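Local coordinates for protein acetyltransferase (Agrobacterium tumefaciens str. C58, PDB 2G3A) that transfers the acetyl group of acetyl coenzyme A to acceptor substrates, with a preference for glucosamine 6-phosphate or dopamine, at residues 49-57 with 96-107; 109-117 with 141-152. All coordinates share one frame; numbering follows the deposited sequence. Where two conformers were deposited one is given.

How the interactions relate
Both contacts are built on the same mixed sheet of a GNAT-fold acetyltransferase and illustrate how one sheet is held in two ways. Interaction 1 lays helix 92-106 on strand 50-57, the outermost of this chain, whose sheet runs on into the second subunit; it has an apolar core at one end and an arginine-rich, partly exposed cluster at the other. Interaction 2 pairs strands 111-116 and 145-151 inside the sheet, where regular backbone hydrogen bonds do most of the work and side chains add to them. The two meet at the C-terminal end of the helix: E101 OE1 forms a salt bridge with K150 NZ, and F152 packs on E101 and R105. Each also touches the second subunit.

Interaction 1: 49-57 with 96-107; sequences KRDLNITIR and LLAMAEEEARKR
Helix-on-sheet packing is exemplified here by strand 50-57 and residues 96-106 of helix 92-106, which run nearly antiparallel (149°) with their axes 9.2 Å apart. R107, just past the helix end, reaches back to the strand and grips D51 O with both terminal nitrogens: NH2 at 2.9 Å and NH1 at 3.0 Å. NH2 comes in tilted from the carbonyl plane, whereas NH1 stands well above it; a further bond from NH1 to R50 O is weak. The R107 guanidinium is sandwiched, with L52 over one face and R50 on the other. R50, extended with CG anti to its amide nitrogen (chi1 -176°), lays its own guanidinium almost parallel on that of R107, planes 8° and centres 4.0 Å apart. Two carboxylates probably ease this pairing of like charges: E103 OE2 takes the NE of R107 in a salt bridge (2.9 Å), and D22 of the second subunit binds R50 NE. The R107 bonds to D51 O and E103, with one between NH1 and T71 OG1, should fix the rotation of its plane. Farther along, the contact turns apolar. L52 CD1 rests on E103 CG, and its CD2 meets A100 CB. I54 divides its branches, CD1 reaching CB of selenomethionine M99 at 3.7 Å and CG2 touching L96 CD2 at 3.6 Å, while I56 CD1 approaches L96 from across. L96 also packs on L81, so this apolar end probably adjoins the cofactor site. Such a helix, packed on the sheet after strand 75-82 with its probable CoA-binding L81 and F82, is typical of the GNAT fold.

Interaction 2: 109-117 with 141-152; sequences CMGAYIDTM and SGQSITWLEKRF
Strands 111-116 and 145-151 run antiparallel at 166°, with hydrogen-bonded pairs A112-K150, I114-L148 and T116-T146 alternating with non-hydrogen-bonded pairs G111-R151, Y113-E149 and D115-W147. F152 N to M110 O (2.9 Å) continues the pairing beyond the strands. There the F152 ring settles on G111: its face receives G111 CA 3.5 Å from the centroid and only 4° off the normal, a CH-pi contact, while C109 O comes to the ring edge. A second CH-pi contact joins D115 and W147, where D115 CB lies 3.9 Å from the centroid of the five-membered indole ring, over its face. With chi1 at 51°, D115 CG sits between its backbone N and carbonyl carbon, bringing OD2 within a water's span of W147 NE1; the water, at the indole edge, holds NE1 weakly, and Y77 OH also bonds OD2. On the face opposite D115 and W147, L148 CB meets I114 CG2 at 3.9 Å. At the far end, the terminal methyl CE of selenomethionine M117 packs against the Q143 amide, 3.3 Å from OE1; that oxygen accepts a hydrogen bond from S141 OG. Helix 119-128 covers the I114 and L148 face, bringing Y125, a probable coenzyme A-binding residue, against I114. W147 meets W147 of the second subunit on the D115 face, strands 75-82 and 131-136 flank the pair, and C109 and F152 pack on helix 92-106 at A104.

Interaction 1: 49-57 with 96-107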
# COMPACT_ATOMS: atom_id res chain seq x y z
N LYS A 49 11.63 9.79 -0.81
CA LYS A 49 11.02 8.88 0.17
C LYS A 49 11.78 8.86 1.49
O LYS A 49 12.99 8.60 1.52
CB LYS A 49 10.90 7.46 -0.36
CG LYS A 49 10.07 6.57 0.56
CD LYS A 49 9.83 5.21 -0.05
CE LYS A 49 9.04 4.32 0.88
NZ LYS A 49 8.53 3.14 0.12
N ARG A 50 11.05 9.12 2.56
CA ARG A 50 11.63 9.25 3.88
C ARG A 50 10.65 8.72 4.92
O ARG A 50 9.51 9.17 4.99
CB ARG A 50 11.97 10.71 4.16
CG ARG A 50 12.67 10.98 5.47
CD ARG A 50 12.98 12.46 5.56
NE ARG A 50 13.51 12.86 6.87
CZ ARG A 50 13.53 14.11 7.32
NH1 ARG A 50 13.04 15.10 6.58
NH2 ARG A 50 14.04 14.37 8.51
N ASP A 51 11.09 7.75 5.71
CA ASP A 51 10.23 7.15 6.72
C ASP A 51 9.72 8.17 7.72
O ASP A 51 10.37 9.20 7.97
CB ASP A 51 10.97 6.03 7.45
CG ASP A 51 11.34 4.89 6.53
OD1 ASP A 51 10.46 4.42 5.77
OD2 ASP A 51 12.51 4.47 6.54
N LEU A 52 8.55 7.89 8.29
CA LEU A 52 7.98 8.72 9.33
C LEU A 52 7.23 7.78 10.30
O LEU A 52 6.12 7.32 10.00
CB LEU A 52 7.04 9.79 8.74
CG LEU A 52 6.64 10.97 9.65
CD1 LEU A 52 5.97 12.09 8.87
CD2 LEU A 52 5.75 10.51 10.84
N ASN A 53 7.86 7.49 11.44
CA ASN A 53 7.25 6.63 12.44
C ASN A 53 7.11 7.35 13.77
O ASN A 53 7.90 8.24 14.11
CB ASN A 53 8.10 5.38 12.66
CG ASN A 53 8.35 4.59 11.38
OD1 ASN A 53 7.47 4.47 10.53
ND2 ASN A 53 9.55 4.03 11.27
N ILE A 54 6.09 6.97 14.53
CA ILE A 54 5.91 7.45 15.88
C ILE A 54 5.64 6.21 16.71
O ILE A 54 4.67 5.49 16.47
CB ILE A 54 4.76 8.44 16.02
CG1 ILE A 54 5.02 9.69 15.18
CG2 ILE A 54 4.55 8.83 17.50
CD1 ILE A 54 3.79 10.31 14.62
N THR A 55 6.53 5.95 17.67
CA THR A 55 6.33 4.83 18.57
C THR A 55 5.82 5.34 19.91
O THR A 55 6.25 6.38 20.40
CB THR A 55 7.61 3.99 18.77
OG1 THR A 55 8.73 4.86 18.97
CG2 THR A 55 7.87 3.11 17.54
N ILE A 56 4.87 4.60 20.45
CA ILE A 56 4.39 4.81 21.80
C ILE A 56 5.15 3.81 22.66
O ILE A 56 5.04 2.61 22.45
CB ILE A 56 2.88 4.53 21.89
CG1 ILE A 56 2.10 5.48 20.95
CG2 ILE A 56 2.42 4.65 23.35
CD1 ILE A 56 0.58 5.25 20.90
N ARG A 57 5.93 4.32 23.61
CA ARG A 57 6.83 3.50 24.42
C ARG A 57 6.59 3.63 25.93
O ARG A 57 6.45 4.74 26.45
CB ARG A 57 8.29 3.82 24.08
CG ARG A 57 8.69 3.42 22.67
CD ARG A 57 10.03 4.02 22.31
NE ARG A 57 10.49 3.64 20.97
CZ ARG A 57 11.17 2.53 20.69
NH1 ARG A 57 11.45 1.65 21.63
NH2 ARG A 57 11.55 2.29 19.43
N LEU A 96 -1.50 10.90 17.25
CA LEU A 96 -0.54 10.32 16.32
C LEU A 96 -0.67 10.96 14.95
O LEU A 96 0.34 11.32 14.34
CB LEU A 96 -0.72 8.80 16.21
CG LEU A 96 -0.40 7.99 17.48
CD1 LEU A 96 -0.98 6.60 17.36
CD2 LEU A 96 1.10 7.93 17.75
N LEU A 97 -1.91 11.14 14.47
CA LEU A 97 -2.12 11.81 13.19
C LEU A 97 -1.63 13.27 13.20
O LEU A 97 -1.07 13.75 12.21
CB LEU A 97 -3.59 11.77 12.80
CG LEU A 97 -4.13 10.36 12.49
CD1 LEU A 97 -5.65 10.42 12.40
CD2 LEU A 97 -3.49 9.79 11.19
N ALA A 98 -1.86 13.96 14.31
CA ALA A 98 -1.40 15.34 14.46
C ALA A 98 0.13 15.45 14.49
O ALA A 98 0.72 16.36 13.88
CB ALA A 98 -2.03 15.98 15.71
N MSE A 99 0.79 14.50 15.15
CA MSE A 99 2.26 14.49 15.16
C MSE A 99 2.85 14.20 13.78
O MSE A 99 3.84 14.82 13.37
CB MSE A 99 2.78 13.47 16.17
CG MSE A 99 2.45 13.82 17.61
SE MSE A 99 3.18 12.48 18.81
CE MSE A 99 5.10 12.57 18.34
N ALA A 100 2.23 13.27 13.06
CA ALA A 100 2.62 12.95 11.68
C ALA A 100 2.39 14.14 10.74
O ALA A 100 3.26 14.46 9.93
CB ALA A 100 1.86 11.71 11.19
N GLU A 101 1.23 14.78 10.85
CA GLU A 101 0.94 15.93 9.99
C GLU A 101 1.93 17.08 10.24
O GLU A 101 2.44 17.70 9.29
CB GLU A 101 -0.49 16.42 10.17
CG GLU A 101 -0.75 17.71 9.40
CD GLU A 101 -2.22 18.04 9.27
OE1 GLU A 101 -3.06 17.17 9.53
OE2 GLU A 101 -2.54 19.18 8.87
N GLU A 102 2.18 17.37 11.51
CA GLU A 102 3.16 18.39 11.87
C GLU A 102 4.51 18.13 11.21
O GLU A 102 5.12 19.05 10.65
CB GLU A 102 3.30 18.51 13.40
CG GLU A 102 4.27 19.58 13.85
CD GLU A 102 4.34 19.73 15.36
OE1 GLU A 102 3.44 19.22 16.06
OE2 GLU A 102 5.31 20.36 15.83
N GLU A 103 4.99 16.88 11.28
CA GLU A 103 6.29 16.51 10.69
C GLU A 103 6.24 16.59 9.16
O GLU A 103 7.18 17.08 8.52
CB GLU A 103 6.75 15.13 11.19
CG GLU A 103 8.07 14.57 10.58
CD GLU A 103 9.27 15.51 10.70
OE1 GLU A 103 9.26 16.42 11.55
OE2 GLU A 103 10.24 15.31 9.93
N ALA A 104 5.12 16.15 8.58
CA ALA A 104 4.94 16.21 7.12
C ALA A 104 4.92 17.65 6.62
O ALA A 104 5.53 17.96 5.60
CB ALA A 104 3.66 15.47 6.70
N ARG A 105 4.24 18.53 7.35
CA ARG A 105 4.25 19.95 7.00
C ARG A 105 5.66 20.53 7.06
O ARG A 105 6.07 21.29 6.18
CB ARG A 105 3.30 20.74 7.89
CG ARG A 105 1.83 20.52 7.56
CD ARG A 105 0.96 21.15 8.63
NE ARG A 105 -0.47 21.00 8.36
CZ ARG A 105 -1.23 21.91 7.75
NH1 ARG A 105 -0.71 23.05 7.33
NH2 ARG A 105 -2.51 21.68 7.56
N LYS A 106 6.41 20.15 8.09
CA LYS A 106 7.81 20.55 8.22
C LYS A 106 8.64 20.12 7.03
O LYS A 106 9.51 20.86 6.56
CB LYS A 106 8.43 19.96 9.49
CG LYS A 106 8.03 20.67 10.75
CD LYS A 106 9.19 20.72 11.74
CE LYS A 106 8.70 21.19 13.11
NZ LYS A 106 8.08 20.09 13.90
N ARG A 107 8.37 18.91 6.53
CA ARG A 107 9.10 18.36 5.39
C ARG A 107 8.68 19.03 4.07
O ARG A 107 9.22 18.71 3.01
CB ARG A 107 8.91 16.85 5.30
CG ARG A 107 9.39 16.08 6.53
CD ARG A 107 9.26 14.58 6.33
NE ARG A 107 9.75 13.86 7.50
CZ ARG A 107 9.80 12.53 7.61
NH1 ARG A 107 9.40 11.75 6.61
NH2 ARG A 107 10.27 11.98 8.72

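Interaction 2: 109-117 with 141-152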
# COMPACT_ATOMS: atom_id res chain seq x y z
N CYS A 109 5.43 18.94 2.83
CA CYS A 109 4.37 18.16 2.16
C CYS A 109 3.11 18.99 1.93
O CYS A 109 2.87 19.94 2.66
CB CYS A 109 4.00 16.91 2.95
SG CYS A 109 5.37 15.73 3.04
N MSE A 110 2.35 18.60 0.91
CA MSE A 110 1.12 19.26 0.48
C MSE A 110 -0.14 18.60 1.04
O MSE A 110 -1.24 19.15 0.97
CB MSE A 110 1.03 19.17 -1.04
CG MSE A 110 2.10 19.93 -1.80
SE MSE A 110 2.07 19.28 -3.66
CE MSE A 110 0.30 19.71 -4.06
N GLY A 111 -0.00 17.40 1.57
CA GLY A 111 -1.17 16.66 2.05
C GLY A 111 -0.84 15.27 2.57
O GLY A 111 0.33 14.83 2.54
N ALA A 112 -1.86 14.58 3.06
CA ALA A 112 -1.71 13.23 3.61
C ALA A 112 -2.75 12.33 2.99
O ALA A 112 -3.84 12.79 2.61
CB ALA A 112 -1.88 13.25 5.15
N TYR A 113 -2.47 11.05 2.91
CA TYR A 113 -3.54 10.10 2.62
C TYR A 113 -3.45 8.85 3.47
O TYR A 113 -2.41 8.54 4.08
CB TYR A 113 -3.67 9.81 1.10
CG TYR A 113 -2.53 9.00 0.50
CD1 TYR A 113 -2.74 7.68 0.09
CD2 TYR A 113 -1.26 9.57 0.31
CE1 TYR A 113 -1.70 6.93 -0.47
CE2 TYR A 113 -0.23 8.83 -0.26
CZ TYR A 113 -0.46 7.52 -0.65
OH TYR A 113 0.58 6.79 -1.22
N ILE A 114 -4.56 8.12 3.49
CA ILE A 114 -4.76 7.05 4.43
C ILE A 114 -5.82 6.09 3.90
O ILE A 114 -6.64 6.47 3.06
CB ILE A 114 -5.12 7.62 5.85
CG1 ILE A 114 -4.86 6.61 6.96
CG2 ILE A 114 -6.59 8.11 5.89
CD1 ILE A 114 -4.73 7.27 8.38
N ASP A 115 -5.80 4.85 4.36
CA ASP A 115 -6.87 3.92 3.97
C ASP A 115 -7.26 3.01 5.12
O ASP A 115 -6.51 2.85 6.07
CB ASP A 115 -6.45 3.12 2.74
CG ASP A 115 -5.10 2.47 2.92
OD1 ASP A 115 -5.02 1.56 3.73
OD2 ASP A 115 -4.14 2.90 2.26
N THR A 116 -8.44 2.42 5.04
CA THR A 116 -8.95 1.61 6.15
C THR A 116 -10.12 0.72 5.75
O THR A 116 -10.87 1.05 4.84
CB THR A 116 -9.37 2.51 7.36
OG1 THR A 116 -9.64 1.68 8.49
CG2 THR A 116 -10.62 3.34 7.06
N MSE A 117 -10.25 -0.41 6.44
CA MSE A 117 -11.46 -1.24 6.36
C MSE A 117 -12.28 -1.21 7.66
O MSE A 117 -13.28 -1.90 7.78
CB MSE A 117 -11.09 -2.67 6.04
CG MSE A 117 -10.51 -3.41 7.25
SE MSE A 117 -9.97 -5.23 6.80
CE MSE A 117 -11.67 -6.15 7.07
N SER A 141 -15.26 -10.61 3.93
CA SER A 141 -15.74 -10.54 5.29
C SER A 141 -16.83 -9.48 5.50
O SER A 141 -17.35 -9.35 6.62
CB SER A 141 -14.56 -10.38 6.25
OG SER A 141 -13.51 -9.63 5.66
N GLY A 142 -17.16 -8.73 4.44
CA GLY A 142 -18.28 -7.77 4.45
C GLY A 142 -17.97 -6.29 4.59
O GLY A 142 -18.85 -5.46 4.39
N GLN A 143 -16.74 -5.96 4.94
CA GLN A 143 -16.31 -4.58 5.10
C GLN A 143 -15.96 -4.00 3.74
O GLN A 143 -16.00 -4.69 2.72
CB GLN A 143 -15.06 -4.52 6.00
CG GLN A 143 -15.23 -5.20 7.36
CD GLN A 143 -15.12 -6.71 7.28
OE1 GLN A 143 -14.62 -7.28 6.28
NE2 GLN A 143 -15.63 -7.39 8.32
N SER A 144 -15.66 -2.70 3.73
CA SER A 144 -15.16 -2.04 2.53
C SER A 144 -13.78 -1.44 2.81
O SER A 144 -13.41 -1.23 3.98
CB SER A 144 -16.13 -0.94 2.09
OG SER A 144 -16.20 0.09 3.05
N ILE A 145 -13.02 -1.19 1.75
CA ILE A 145 -11.81 -0.35 1.87
C ILE A 145 -12.16 1.08 1.46
O ILE A 145 -12.84 1.29 0.45
CB ILE A 145 -10.62 -0.87 1.03
CG1 ILE A 145 -10.33 -2.34 1.35
CG2 ILE A 145 -9.36 0.02 1.26
CD1 ILE A 145 -9.17 -2.98 0.55
N THR A 146 -11.74 2.06 2.26
CA THR A 146 -11.95 3.48 1.93
C THR A 146 -10.61 4.18 1.93
O THR A 146 -9.78 3.92 2.82
CB THR A 146 -12.90 4.18 2.95
OG1 THR A 146 -14.11 3.42 3.06
CG2 THR A 146 -13.26 5.63 2.49
N TRP A 147 -10.37 5.02 0.91
CA TRP A 147 -9.18 5.86 0.84
C TRP A 147 -9.61 7.26 1.13
O TRP A 147 -10.70 7.72 0.70
CB TRP A 147 -8.52 5.79 -0.56
CG TRP A 147 -7.80 4.47 -0.83
CD1 TRP A 147 -6.46 4.20 -0.63
CD2 TRP A 147 -8.38 3.26 -1.33
NE1 TRP A 147 -6.20 2.89 -0.97
CE2 TRP A 147 -7.36 2.29 -1.40
CE3 TRP A 147 -9.68 2.89 -1.71
CZ2 TRP A 147 -7.60 0.99 -1.85
CZ3 TRP A 147 -9.92 1.60 -2.15
CH2 TRP A 147 -8.87 0.67 -2.23
N LEU A 148 -8.76 7.98 1.86
CA LEU A 148 -9.06 9.35 2.24
C LEU A 148 -7.85 10.25 2.04
O LEU A 148 -6.71 9.78 2.12
CB LEU A 148 -9.52 9.42 3.72
CG LEU A 148 -10.74 8.59 4.11
CD1 LEU A 148 -10.31 7.27 4.71
CD2 LEU A 148 -11.64 9.35 5.11
N GLU A 149 -8.08 11.54 1.80
CA GLU A 149 -6.99 12.52 1.76
C GLU A 149 -7.20 13.68 2.75
O GLU A 149 -8.33 13.98 3.16
CB GLU A 149 -6.85 13.10 0.34
CG GLU A 149 -8.01 14.06 -0.00
CD GLU A 149 -7.96 14.63 -1.42
OE1 GLU A 149 -6.97 14.42 -2.13
OE2 GLU A 149 -8.95 15.31 -1.80
N LYS A 150 -6.11 14.37 3.06
CA LYS A 150 -6.16 15.62 3.81
C LYS A 150 -5.11 16.55 3.22
O LYS A 150 -3.90 16.31 3.32
CB LYS A 150 -5.92 15.41 5.32
CG LYS A 150 -6.13 16.68 6.17
CD LYS A 150 -6.16 16.28 7.67
CE LYS A 150 -6.53 17.45 8.57
NZ LYS A 150 -5.45 18.45 8.68
N ARG A 151 -5.59 17.61 2.59
CA ARG A 151 -4.70 18.57 1.96
C ARG A 151 -4.33 19.62 2.98
O ARG A 151 -5.18 20.09 3.74
CB ARG A 151 -5.38 19.18 0.72
CG ARG A 151 -6.04 18.15 -0.18
CD ARG A 151 -6.59 18.75 -1.46
NE ARG A 151 -5.54 18.91 -2.46
CZ ARG A 151 -5.22 18.00 -3.39
NH1 ARG A 151 -5.88 16.85 -3.50
NH2 ARG A 151 -4.22 18.27 -4.21
N PHE A 152 -3.05 19.98 3.01
CA PHE A 152 -2.55 21.00 3.94
C PHE A 152 -2.77 22.45 3.46
O PHE A 152 -2.77 22.73 2.26
CB PHE A 152 -1.08 20.75 4.26
CG PHE A 152 -0.79 19.36 4.76
CD1 PHE A 152 0.49 18.81 4.64
CD2 PHE A 152 -1.81 18.59 5.35
CE1 PHE A 152 0.75 17.52 5.12
CE2 PHE A 152 -1.56 17.30 5.83
CZ PHE A 152 -0.26 16.77 5.71
O HOH W 1 -3.24 3.20 -0.27
O HOH W 2 -15.79 -1.27 6.58